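Local coordinates for protein glycoside hydrolase family 31 (Trueperella pyogenes, PDB 5I0F) that degrades cycloalternan, probably hydrolysing its alpha-glucosidic linkages by a retaining mechanism that passes through a covalent glycosyl-enzyme intermediate, at residues G8-Y13 and K425-W430; V196-K201 and G468-W473; P649-M654 and R669-G674; D675-N680 and I723-R728. All coordinates share one frame; numbering follows the deposited sequence.

Contact 1 (G8-Y13 and K425-W430). With GLC (alpha-D-glucopyranose), chain B; BGC (beta-D-glucopyranose), chain C.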
# COMPACT_ATOMS: atom_id res chain seq x y z
N GLY A 8 -0.29 -15.78 17.31
CA GLY A 8 0.61 -14.71 17.67
C GLY A 8 0.05 -13.32 17.41
O GLY A 8 -1.15 -13.10 17.46
N ILE A 9 0.96 -12.39 17.14
CA ILE A 9 0.59 -10.99 16.91
C ILE A 9 -0.08 -10.85 15.53
O ILE A 9 -0.87 -9.93 15.30
CB ILE A 9 1.83 -10.07 17.05
CG1 ILE A 9 1.42 -8.58 17.08
CG2 ILE A 9 2.86 -10.34 15.97
CD1 ILE A 9 2.59 -7.67 17.43
N GLU A 10 0.25 -11.78 14.63
CA GLU A 10 -0.37 -11.88 13.28
C GLU A 10 0.13 -10.76 12.35
O GLU A 10 -0.60 -10.26 11.49
CB GLU A 10 -1.90 -12.00 13.32
CG GLU A 10 -2.33 -13.23 14.12
CD GLU A 10 -3.84 -13.42 14.18
OE1 GLU A 10 -4.43 -13.95 13.21
OE2 GLU A 10 -4.45 -13.03 15.20
N HIS A 11 1.38 -10.38 12.54
CA HIS A 11 2.15 -9.64 11.52
C HIS A 11 2.23 -10.63 10.33
O HIS A 11 2.56 -11.78 10.52
CB HIS A 11 3.52 -9.29 12.12
CG HIS A 11 4.43 -8.48 11.24
ND1 HIS A 11 4.81 -8.90 10.00
CD2 HIS A 11 5.12 -7.34 11.48
CE1 HIS A 11 5.63 -8.01 9.46
NE2 HIS A 11 5.85 -7.06 10.34
N PRO A 12 1.92 -10.19 9.09
CA PRO A 12 1.87 -11.20 8.00
C PRO A 12 3.19 -11.87 7.62
O PRO A 12 3.17 -12.90 6.95
CB PRO A 12 1.28 -10.43 6.82
CG PRO A 12 1.45 -8.98 7.15
CD PRO A 12 1.37 -8.90 8.65
N TYR A 13 4.32 -11.28 8.00
CA TYR A 13 5.63 -11.81 7.67
C TYR A 13 6.54 -12.11 8.86
O TYR A 13 7.72 -12.37 8.67
CB TYR A 13 6.32 -10.82 6.72
CG TYR A 13 5.56 -10.56 5.43
CD1 TYR A 13 5.51 -11.52 4.41
CD2 TYR A 13 4.92 -9.33 5.21
CE1 TYR A 13 4.82 -11.27 3.22
CE2 TYR A 13 4.24 -9.08 4.03
CZ TYR A 13 4.18 -10.04 3.04
OH TYR A 13 3.48 -9.72 1.87
N LYS A 425 -7.11 -2.89 19.38
CA LYS A 425 -6.04 -1.93 19.65
C LYS A 425 -4.90 -2.19 18.68
O LYS A 425 -4.39 -3.32 18.61
CB LYS A 425 -5.52 -2.05 21.07
CG LYS A 425 -6.59 -1.87 22.14
CD LYS A 425 -7.10 -0.45 22.16
CE LYS A 425 -8.14 -0.23 23.26
NZ LYS A 425 -7.73 -0.73 24.60
N ASN A 426 -4.50 -1.17 17.92
CA ASN A 426 -3.55 -1.38 16.82
C ASN A 426 -2.28 -2.10 17.27
O ASN A 426 -1.63 -1.67 18.22
CB ASN A 426 -3.21 -0.04 16.14
CG ASN A 426 -2.21 -0.19 15.02
OD1 ASN A 426 -2.13 -1.24 14.38
ND2 ASN A 426 -1.46 0.87 14.76
N ARG A 427 -1.96 -3.21 16.59
CA ARG A 427 -0.80 -4.04 16.90
C ARG A 427 0.50 -3.60 16.23
O ARG A 427 1.56 -4.12 16.54
CB ARG A 427 -1.08 -5.50 16.53
CG ARG A 427 -2.20 -6.11 17.38
CD ARG A 427 -2.51 -7.53 16.94
NE ARG A 427 -3.78 -8.03 17.49
CZ ARG A 427 -4.29 -9.23 17.24
NH1 ARG A 427 -3.65 -10.11 16.48
NH2 ARG A 427 -5.46 -9.57 17.79
N GLY A 428 0.38 -2.65 15.31
CA GLY A 428 1.50 -2.15 14.56
C GLY A 428 2.36 -1.20 15.36
O GLY A 428 2.08 -0.87 16.51
N TRP A 429 3.42 -0.76 14.69
CA TRP A 429 4.44 0.08 15.29
C TRP A 429 4.05 1.57 15.20
O TRP A 429 4.39 2.34 16.09
CB TRP A 429 5.81 -0.18 14.61
CG TRP A 429 5.80 -0.01 13.11
CD1 TRP A 429 6.00 1.14 12.41
CD2 TRP A 429 5.55 -1.04 12.13
NE1 TRP A 429 5.90 0.90 11.04
CE2 TRP A 429 5.63 -0.43 10.84
CE3 TRP A 429 5.27 -2.42 12.21
CZ2 TRP A 429 5.43 -1.14 9.65
CZ3 TRP A 429 5.09 -3.14 11.00
CH2 TRP A 429 5.16 -2.49 9.74
N TRP A 430 3.34 1.96 14.15
CA TRP A 430 2.92 3.36 13.94
C TRP A 430 1.54 3.56 14.54
O TRP A 430 0.63 2.79 14.23
CB TRP A 430 2.89 3.61 12.44
CG TRP A 430 2.82 5.04 11.97
CD1 TRP A 430 3.50 6.12 12.45
CD2 TRP A 430 2.07 5.50 10.84
NE1 TRP A 430 3.19 7.23 11.71
CE2 TRP A 430 2.31 6.89 10.71
CE3 TRP A 430 1.20 4.88 9.93
CZ2 TRP A 430 1.72 7.66 9.71
CZ3 TRP A 430 0.62 5.64 8.93
CH2 TRP A 430 0.88 7.02 8.83
C1 GLC B . 7.31 7.06 9.19
C2 GLC B . 6.78 7.43 7.80
C3 GLC B . 5.29 7.13 7.70
C4 GLC B . 5.04 5.66 8.01
C5 GLC B . 5.57 5.40 9.43
C6 GLC B . 5.36 3.97 9.88
O2 GLC B . 7.05 8.81 7.54
O3 GLC B . 4.84 7.44 6.37
O4 GLC B . 3.64 5.35 7.89
O5 GLC B . 6.98 5.70 9.51
O6 GLC B . 6.23 3.05 9.20
C2 BGC C . 2.88 8.73 4.46
C3 BGC C . 3.85 9.91 4.31
C4 BGC C . 3.46 11.01 5.30
C5 BGC C . 3.40 10.45 6.74
C6 BGC C . 2.81 11.51 7.66
C1 BGC C . 1.98 8.65 5.72
O2 BGC C . 3.17 7.50 3.76
O3 BGC C . 3.84 10.40 2.97
O4 BGC C . 4.40 12.10 5.24
O5 BGC C . 2.62 9.23 6.87
O6 BGC C . 2.94 11.12 9.03

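Contact 2 (V196-K201 and G468-W473). With GLC (alpha-D-glucopyranose), chain B.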
# COMPACT_ATOMS: atom_id res chain seq x y z
N VAL A 196 -2.26 -7.02 2.23
CA VAL A 196 -2.02 -5.59 2.42
C VAL A 196 -0.98 -5.48 3.56
O VAL A 196 -1.12 -6.11 4.61
CB VAL A 196 -3.31 -4.86 2.75
CG1 VAL A 196 -3.04 -3.44 3.20
CG2 VAL A 196 -4.27 -4.90 1.56
N PHE A 197 0.09 -4.74 3.32
CA PHE A 197 1.16 -4.60 4.34
C PHE A 197 1.89 -3.28 4.20
O PHE A 197 2.10 -2.80 3.07
CB PHE A 197 2.16 -5.77 4.25
CG PHE A 197 3.28 -5.66 5.24
CD1 PHE A 197 3.04 -5.83 6.59
CD2 PHE A 197 4.56 -5.35 4.84
CE1 PHE A 197 4.05 -5.73 7.52
CE2 PHE A 197 5.58 -5.24 5.78
CZ PHE A 197 5.33 -5.41 7.13
N GLU A 198 2.26 -2.70 5.33
CA GLU A 198 3.07 -1.49 5.33
C GLU A 198 4.57 -1.81 5.41
O GLU A 198 5.11 -1.99 6.50
CB GLU A 198 2.69 -0.52 6.44
CG GLU A 198 3.35 0.83 6.21
CD GLU A 198 3.81 1.57 7.45
OE1 GLU A 198 3.16 1.47 8.52
OE2 GLU A 198 4.81 2.31 7.32
N GLN A 199 5.22 -1.89 4.25
CA GLN A 199 6.67 -2.03 4.17
C GLN A 199 7.26 -0.64 4.06
O GLN A 199 7.09 0.03 3.02
CB GLN A 199 7.07 -2.90 2.97
CG GLN A 199 8.57 -3.00 2.71
CD GLN A 199 9.35 -3.49 3.89
OE1 GLN A 199 9.02 -4.50 4.50
NE2 GLN A 199 10.39 -2.76 4.24
N TYR A 200 7.92 -0.19 5.14
CA TYR A 200 8.46 1.17 5.20
C TYR A 200 9.79 1.17 4.47
O TYR A 200 10.79 0.69 4.98
CB TYR A 200 8.60 1.68 6.65
CG TYR A 200 9.32 3.02 6.79
CD1 TYR A 200 8.81 4.19 6.23
CD2 TYR A 200 10.50 3.12 7.52
CE1 TYR A 200 9.47 5.42 6.37
CE2 TYR A 200 11.16 4.33 7.68
CZ TYR A 200 10.65 5.48 7.09
OH TYR A 200 11.30 6.69 7.26
N LYS A 201 9.75 1.69 3.24
CA LYS A 201 10.89 1.81 2.32
C LYS A 201 11.36 0.45 1.79
O LYS A 201 11.05 -0.61 2.36
CB LYS A 201 12.04 2.65 2.94
CG LYS A 201 11.53 3.98 3.52
CD LYS A 201 12.61 4.99 3.89
CE LYS A 201 13.61 4.45 4.89
NZ LYS A 201 14.63 5.48 5.26
N GLY A 468 -2.20 5.50 5.40
CA GLY A 468 -2.41 4.28 6.18
C GLY A 468 -3.48 3.34 5.65
O GLY A 468 -3.70 3.25 4.45
N GLY A 469 -4.12 2.60 6.55
CA GLY A 469 -5.14 1.61 6.21
C GLY A 469 -4.69 0.15 6.31
O GLY A 469 -5.52 -0.76 6.11
N GLU A 470 -3.42 -0.08 6.66
CA GLU A 470 -2.81 -1.43 6.72
C GLU A 470 -2.78 -1.98 8.14
O GLU A 470 -2.16 -3.00 8.37
CB GLU A 470 -1.37 -1.42 6.20
CG GLU A 470 -1.14 -0.59 4.94
CD GLU A 470 -0.79 0.88 5.18
OE1 GLU A 470 -0.76 1.36 6.35
OE2 GLU A 470 -0.52 1.59 4.17
N HIS A 471 -3.50 -1.38 9.08
CA HIS A 471 -3.23 -1.57 10.51
C HIS A 471 -3.89 -2.80 11.14
O HIS A 471 -3.51 -3.21 12.25
CB HIS A 471 -3.69 -0.32 11.28
CG HIS A 471 -3.38 0.96 10.57
ND1 HIS A 471 -2.09 1.45 10.45
CD2 HIS A 471 -4.18 1.83 9.92
CE1 HIS A 471 -2.11 2.56 9.75
NE2 HIS A 471 -3.37 2.82 9.42
N ALA A 472 -4.87 -3.39 10.47
CA ALA A 472 -5.66 -4.49 11.07
C ALA A 472 -4.92 -5.80 10.90
O ALA A 472 -4.76 -6.26 9.77
CB ALA A 472 -7.02 -4.60 10.41
N TRP A 473 -4.47 -6.38 12.01
CA TRP A 473 -3.90 -7.72 12.03
C TRP A 473 -4.72 -8.58 12.97
O TRP A 473 -4.97 -8.20 14.11
CB TRP A 473 -2.46 -7.71 12.54
CG TRP A 473 -1.44 -6.93 11.76
CD1 TRP A 473 -1.51 -6.49 10.45
CD2 TRP A 473 -0.16 -6.53 12.24
NE1 TRP A 473 -0.35 -5.82 10.12
CE2 TRP A 473 0.49 -5.83 11.20
CE3 TRP A 473 0.50 -6.69 13.45
CZ2 TRP A 473 1.77 -5.31 11.35
CZ3 TRP A 473 1.78 -6.16 13.60
CH2 TRP A 473 2.39 -5.47 12.55
C1 GLC B . 7.31 7.06 9.19
C2 GLC B . 6.78 7.43 7.80
C3 GLC B . 5.29 7.13 7.70
C4 GLC B . 5.04 5.66 8.01
C5 GLC B . 5.57 5.40 9.43
C6 GLC B . 5.36 3.97 9.88
O2 GLC B . 7.05 8.81 7.54
O3 GLC B . 4.84 7.44 6.37
O4 GLC B . 3.64 5.35 7.89
O5 GLC B . 6.98 5.70 9.51
O6 GLC B . 6.23 3.05 9.20
O HOH W 1 -1.11 -5.58 7.22
O HOH W 2 1.01 -3.55 7.87
O HOH W 3 0.49 0.78 8.87

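Contact 3 (P649-M654 and R669-G674)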
# COMPACT_ATOMS: atom_id res chain seq x y z
N PRO A 649 -4.57 1.31 -19.19
CA PRO A 649 -3.87 2.22 -18.29
C PRO A 649 -3.46 3.52 -18.98
O PRO A 649 -3.38 3.56 -20.20
CB PRO A 649 -2.61 1.44 -17.90
CG PRO A 649 -2.82 0.04 -18.34
CD PRO A 649 -3.81 0.07 -19.44
N LEU A 650 -3.18 4.55 -18.20
CA LEU A 650 -2.57 5.78 -18.72
C LEU A 650 -1.06 5.59 -18.71
O LEU A 650 -0.42 5.75 -19.72
CB LEU A 650 -2.98 7.00 -17.90
CG LEU A 650 -2.43 8.36 -18.33
CD1 LEU A 650 -2.98 8.75 -19.69
CD2 LEU A 650 -2.79 9.41 -17.29
N MET A 651 -0.52 5.19 -17.57
CA MET A 651 0.88 4.76 -17.46
C MET A 651 0.92 3.29 -17.80
O MET A 651 0.55 2.44 -16.99
CB MET A 651 1.43 5.04 -16.06
CG MET A 651 2.89 4.70 -15.88
SD MET A 651 3.49 5.39 -14.32
CE MET A 651 5.24 5.00 -14.42
N ARG A 652 1.36 2.99 -19.02
CA ARG A 652 0.89 1.80 -19.74
C ARG A 652 2.05 0.92 -20.16
O ARG A 652 2.87 1.32 -20.97
CB ARG A 652 0.06 2.22 -20.96
CG ARG A 652 -0.51 1.09 -21.82
CD ARG A 652 -1.21 1.64 -23.07
NE ARG A 652 -2.22 2.63 -22.69
CZ ARG A 652 -2.94 3.36 -23.55
NH1 ARG A 652 -2.79 3.20 -24.86
NH2 ARG A 652 -3.83 4.23 -23.09
N ALA A 653 2.11 -0.30 -19.62
CA ALA A 653 3.10 -1.26 -20.09
C ALA A 653 3.02 -1.44 -21.61
O ALA A 653 1.95 -1.31 -22.22
CB ALA A 653 2.93 -2.57 -19.39
N MET A 654 4.14 -1.77 -22.21
CA MET A 654 4.25 -1.87 -23.67
C MET A 654 3.37 -2.96 -24.27
O MET A 654 2.94 -2.87 -25.42
CB MET A 654 5.69 -2.14 -24.06
CG MET A 654 6.66 -1.10 -23.54
SD MET A 654 6.71 0.32 -24.61
CE MET A 654 7.84 -0.38 -25.80
N ARG A 669 11.24 -0.89 -18.13
CA ARG A 669 11.02 0.46 -17.55
C ARG A 669 10.83 1.57 -18.61
O ARG A 669 10.93 2.76 -18.28
CB ARG A 669 12.10 0.80 -16.52
CG ARG A 669 11.96 -0.01 -15.23
CD ARG A 669 12.91 0.48 -14.13
NE ARG A 669 14.28 0.33 -14.61
CZ ARG A 669 15.09 -0.72 -14.40
NH1 ARG A 669 16.30 -0.73 -14.94
NH2 ARG A 669 14.70 -1.76 -13.65
N GLN A 670 10.56 1.20 -19.86
CA GLN A 670 9.89 2.13 -20.77
C GLN A 670 8.42 1.84 -20.73
O GLN A 670 8.00 0.72 -20.42
CB GLN A 670 10.39 2.15 -22.23
CG GLN A 670 11.24 1.01 -22.71
CD GLN A 670 11.69 1.13 -24.17
OE1 GLN A 670 12.86 1.29 -24.44
NE2 GLN A 670 10.75 0.98 -25.09
N TYR A 671 7.63 2.86 -21.05
CA TYR A 671 6.19 2.72 -21.00
C TYR A 671 5.54 3.77 -21.90
O TYR A 671 6.16 4.77 -22.23
CB TYR A 671 5.70 2.88 -19.55
CG TYR A 671 5.98 4.22 -18.93
CD1 TYR A 671 7.20 4.48 -18.28
CD2 TYR A 671 5.04 5.25 -18.99
CE1 TYR A 671 7.46 5.72 -17.72
CE2 TYR A 671 5.27 6.48 -18.42
CZ TYR A 671 6.48 6.72 -17.78
OH TYR A 671 6.75 7.96 -17.24
N MET A 672 4.29 3.51 -22.25
CA MET A 672 3.49 4.46 -22.97
C MET A 672 2.77 5.36 -21.96
O MET A 672 2.31 4.88 -20.89
CB MET A 672 2.48 3.74 -23.88
CG MET A 672 3.10 2.83 -24.94
SD MET A 672 4.12 3.72 -26.13
CE MET A 672 2.94 4.83 -26.89
N LEU A 673 2.69 6.65 -22.27
CA LEU A 673 1.84 7.56 -21.54
C LEU A 673 0.70 7.86 -22.47
O LEU A 673 0.86 8.63 -23.41
CB LEU A 673 2.58 8.86 -21.17
CG LEU A 673 1.76 9.81 -20.30
CD1 LEU A 673 1.52 9.22 -18.92
CD2 LEU A 673 2.45 11.15 -20.18
N GLY A 674 -0.44 7.21 -22.24
CA GLY A 674 -1.52 7.21 -23.23
C GLY A 674 -1.15 6.51 -24.53
O GLY A 674 -0.20 5.73 -24.58

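Contact 4 (D675-N680 and I723-R728)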
# COMPACT_ATOMS: atom_id res chain seq x y z
N ASP A 675 -1.90 6.79 -25.58
CA ASP A 675 -1.70 6.14 -26.88
C ASP A 675 -0.48 6.62 -27.63
O ASP A 675 0.04 5.87 -28.45
CB ASP A 675 -2.88 6.41 -27.82
CG ASP A 675 -4.15 5.71 -27.42
OD1 ASP A 675 -4.18 4.88 -26.51
OD2 ASP A 675 -5.16 5.98 -28.09
N GLU A 676 -0.04 7.85 -27.41
CA GLU A 676 0.84 8.51 -28.39
C GLU A 676 2.31 8.68 -27.98
O GLU A 676 3.18 8.82 -28.85
CB GLU A 676 0.26 9.87 -28.79
CG GLU A 676 -1.19 9.84 -29.26
CD GLU A 676 -1.42 8.95 -30.49
OE1 GLU A 676 -0.50 8.77 -31.32
OE2 GLU A 676 -2.54 8.41 -30.64
N LEU A 677 2.61 8.67 -26.68
CA LEU A 677 3.94 8.98 -26.19
C LEU A 677 4.61 7.78 -25.57
O LEU A 677 4.04 7.12 -24.69
CB LEU A 677 3.87 10.13 -25.17
CG LEU A 677 3.31 11.46 -25.65
CD1 LEU A 677 3.35 12.45 -24.51
CD2 LEU A 677 4.05 12.00 -26.87
N LEU A 678 5.83 7.49 -26.02
CA LEU A 678 6.67 6.46 -25.44
C LEU A 678 7.72 7.14 -24.55
O LEU A 678 8.48 7.99 -25.04
CB LEU A 678 7.36 5.65 -26.56
CG LEU A 678 8.31 4.52 -26.12
CD1 LEU A 678 7.67 3.65 -25.07
CD2 LEU A 678 8.70 3.66 -27.31
N ILE A 679 7.74 6.78 -23.26
CA ILE A 679 8.62 7.42 -22.28
C ILE A 679 9.73 6.48 -21.83
O ILE A 679 9.48 5.30 -21.60
CB ILE A 679 7.85 7.82 -20.99
CG1 ILE A 679 6.44 8.35 -21.29
CG2 ILE A 679 8.68 8.80 -20.16
CD1 ILE A 679 6.39 9.55 -22.22
N ASN A 680 10.93 7.00 -21.65
CA ASN A 680 12.05 6.19 -21.17
C ASN A 680 12.93 6.96 -20.20
O ASN A 680 13.98 7.52 -20.61
CB ASN A 680 12.86 5.61 -22.33
CG ASN A 680 13.87 4.57 -21.88
OD1 ASN A 680 13.85 4.14 -20.71
ND2 ASN A 680 14.76 4.16 -22.78
N ILE A 723 14.38 14.20 -21.29
CA ILE A 723 14.05 12.82 -20.96
C ILE A 723 13.57 12.21 -22.28
O ILE A 723 12.75 12.82 -22.95
CB ILE A 723 12.98 12.67 -19.83
CG1 ILE A 723 12.56 11.20 -19.70
CG2 ILE A 723 11.77 13.58 -20.04
CD1 ILE A 723 11.54 10.93 -18.60
N PRO A 724 14.09 11.02 -22.67
CA PRO A 724 13.68 10.46 -23.95
C PRO A 724 12.17 10.18 -24.04
O PRO A 724 11.61 9.45 -23.20
CB PRO A 724 14.51 9.17 -24.06
CG PRO A 724 15.71 9.43 -23.22
CD PRO A 724 15.20 10.26 -22.08
N VAL A 725 11.55 10.82 -25.01
CA VAL A 725 10.12 10.75 -25.22
C VAL A 725 9.92 10.76 -26.72
O VAL A 725 10.45 11.65 -27.40
CB VAL A 725 9.37 11.96 -24.60
CG1 VAL A 725 7.90 11.97 -25.03
CG2 VAL A 725 9.46 11.94 -23.07
N TYR A 726 9.15 9.78 -27.22
CA TYR A 726 8.89 9.64 -28.65
C TYR A 726 7.39 9.65 -28.89
O TYR A 726 6.65 9.00 -28.16
CB TYR A 726 9.52 8.35 -29.17
CG TYR A 726 11.03 8.34 -28.99
CD1 TYR A 726 11.59 7.92 -27.80
CD2 TYR A 726 11.89 8.81 -30.00
CE1 TYR A 726 12.97 7.90 -27.62
CE2 TYR A 726 13.28 8.80 -29.84
CZ TYR A 726 13.82 8.35 -28.65
OH TYR A 726 15.18 8.34 -28.42
N ARG A 727 6.94 10.42 -29.89
CA ARG A 727 5.53 10.52 -30.23
C ARG A 727 5.25 9.76 -31.51
O ARG A 727 5.99 9.92 -32.49
CB ARG A 727 5.12 11.98 -30.42
CG ARG A 727 3.64 12.20 -30.75
CD ARG A 727 3.38 13.58 -31.36
NE ARG A 727 3.81 14.60 -30.43
CZ ARG A 727 4.56 15.67 -30.70
NH1 ARG A 727 5.00 15.98 -31.93
NH2 ARG A 727 4.87 16.48 -29.68
N ARG A 728 4.17 8.98 -31.53
CA ARG A 728 3.77 8.28 -32.77
C ARG A 728 3.57 9.28 -33.88
O ARG A 728 2.98 10.34 -33.67
CB ARG A 728 2.48 7.50 -32.60
CG ARG A 728 2.57 6.32 -31.64
CD ARG A 728 1.42 5.34 -31.84
NE ARG A 728 0.10 5.98 -31.81
CZ ARG A 728 -1.06 5.32 -31.92
NH1 ARG A 728 -1.08 4.00 -32.06
NH2 ARG A 728 -2.21 5.98 -31.90
O HOH W 4 0.65 11.13 -32.20

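Contact 1 (G8-Y13 and K425-W430)
R427 reaches across to the backbone of I9 and the carboxylate of E10, and a single nitrogen does most of the work. NH1 donates to I9 O at 3.0 Å, in the plane of the guanidinium but from above the carbonyl plane. The same NH1 forms a longer salt bridge with E10 OE2 at 3.3 Å; the acid is approached from above its carboxylate plane, and the two flat groups are turned 44° apart. E10 is shared further: OE2 also pairs with R7, while OE1 accepts from the backbone N of S475. On its other terminal nitrogen R427 meets E418, an arrangement that should fix the rotation of the guanidinium. The aliphatic part of the arginine, extended from CG to NE, slides past I9 in the opposite direction, with I9 CG1 lying 4.0 Å from R427 CB.

A second, thinner touch joins H11 to W429, where NE2 comes 4.0 Å from CZ3. The imidazole is steadied by its own segment, since Y13 N donates to H11 ND1 in the ring plane at 3.1 Å. From W429 the path leads to the substrate site: NE1 donates an almost straight bond (171°) to O6 of a bound glucose, 2.8 Å away. Next in the chain, W430 turns one ring face to the same sugar, whose O4 is 3.2 Å from CZ3.

Both segments are loops, one between strands 2-3 and 20-21 of the N-terminal domain, the other between helices 400-412 and 442-450 of the TIM barrel, with helix 66-72 packing on I9 and H11.

Contact 2 (V196-K201 and G468-W473)
E198 and E470 approach obliquely, their carboxylate planes 39° apart, and a water mediates between two acids that do not bond directly. OE1 of E198 and OE1 of E470 stand 4.5 Å apart, and water 3 donates to both, reaching E198 OE1 at 2.8 Å. On its other oxygen, OE2, E470 is paired with R516, which holds that carboxylate in place. The other oxygen of E198 turns to the sugar: O6 of the bound glucose donates to OE2 over a very short 2.5 Å, so one carboxylate faces substrate with one oxygen and the barrel loop with the other.

The first torsion of E470 (chi1 -42°) sets its CG against V196, 3.8 Å from CG1, the two side chains crossing at about a right angle; the bend at chi2 (89°) then swings the carboxylate toward E198. F197 takes a different course. Its ring presents an edge to W473, CE1 lying 4.5 Å from CZ2, a light contact supplemented by solvent. Water 1 accepts from W473 NE1 and lies 2.7 Å from V196 O. Water 2 accepts from E198 N at 3.0 Å and donates to E470 O. Y200 offers one ring face to the same glucose.

The contact is buried close to the centre of the molecule: 196-201 runs between strand 191-194 and helix 203-206, whereas the loop 468-473 follows barrel strand 463-466 on the way to helix 485-506.

Contact 3 (P649-M654 and R669-G674)
M651 runs out from its strand to Y671 on the partner strand and can be followed atom by atom. With CG anti to the backbone N (chi1 -177°), CB leads to a CG that lies 3.8 Å from Y671 CD2. SD comes next, above the phenol face but at a distance, 4.9 Å from the ring centroid. The chain stays extended, and CE closes over that face at 4.1 Å from the centroid, only 15° off the ring normal. The result is a Met-aromatic contact in which the methyl group adds a CH-pi touch over the face. At its far end Y671 OH bonds to F584 O.

Beneath these side chains the backbones pair as antiparallel strands. R652 and M672 form the hydrogen-bonded pair, R652 N donating to M672 O at 2.8 Å and M672 N returning the bond to R652 O; M651 and L673 are a non-hydrogen-bonded pair. G674 N continues the pairing to L650 O at 2.9 Å.

R652 folds back on its own segment. NE and NH2 both grip P649 O side-on, in the guanidinium plane, and G674 lies over one face of that group. NH1 is claimed by the acids D675 and D657.

Chemically, the buried arginine is thus matched by two carboxylates and a carbonyl, consistent with a charged guanidinium inside this C-terminal domain, while the opposite side of the strand pair is joined by sulfur, methyl and ring.

Contact 4 (D675-N680 and I723-R728)
L678 and Y726 form the hydrogen-bonded pair at the middle of an antiparallel strand pairing, part of the beta sheet of the family 31 C-terminal domain. L678 N donates to Y726 O at 2.7 Å and Y726 N answers to L678 O at 2.9 Å, while L677-R727 and I679-V725 are the non-hydrogen-bonded pairs on either side. A further bond, N680 N to P724 O, extends the pairing beyond the strand.

The tight part is apolar and buried. I679 and V725 lie side by side pointing the same way, with I679 CD1 4.0 Å from V725 CG2. The other branch of I679, CG2, meets I723 CD1, and I723 reaches it with CG1 anti to its backbone N (chi1 172°). On the other face of the sheet L678 and Y726 pack together, joined there by W699 of strand 698-701 and L694 of strand 689-694.

Toward R728 the contact opens to solvent and its chemistry becomes ionic. L677 CD2 rests against the aliphatic base of R727, 3.7 Å from CB. Beyond it, exposed R728 holds E676 side-on, NE to OE1 and NH2 to OE2, the carboxylate and guanidinium planes turned 54° apart. D675 O lies over one guanidinium face without bonding to NE. Water 4 finishes the open end, donating to E676 OE1 at 2.8 Å and to R728 O at 2.9 Å.

Overall arrangement
From the N terminus, the loop 8-13 is the first partner laid down, and contact 1 closes only at 425-430, joining the N-terminal domain to the TIM barrel. Contact 2 opens inside that span at 196-201 and closes beyond it at 468-473, so the two cross along the chain. In space they touch, their centres about 9 Å apart, and both reach the same glucose. Contacts 3 and 4 follow in series within the C-terminal domain, closing a short excursion from 649-654 to 669-674 and a longer one, through four strands, from 675-680 to 723-728. Consecutive strands 671-673 and 677-679 are neighbours in one sheet, which unites the second pair; contacts 1 and 3 have centres about 36 Å apart.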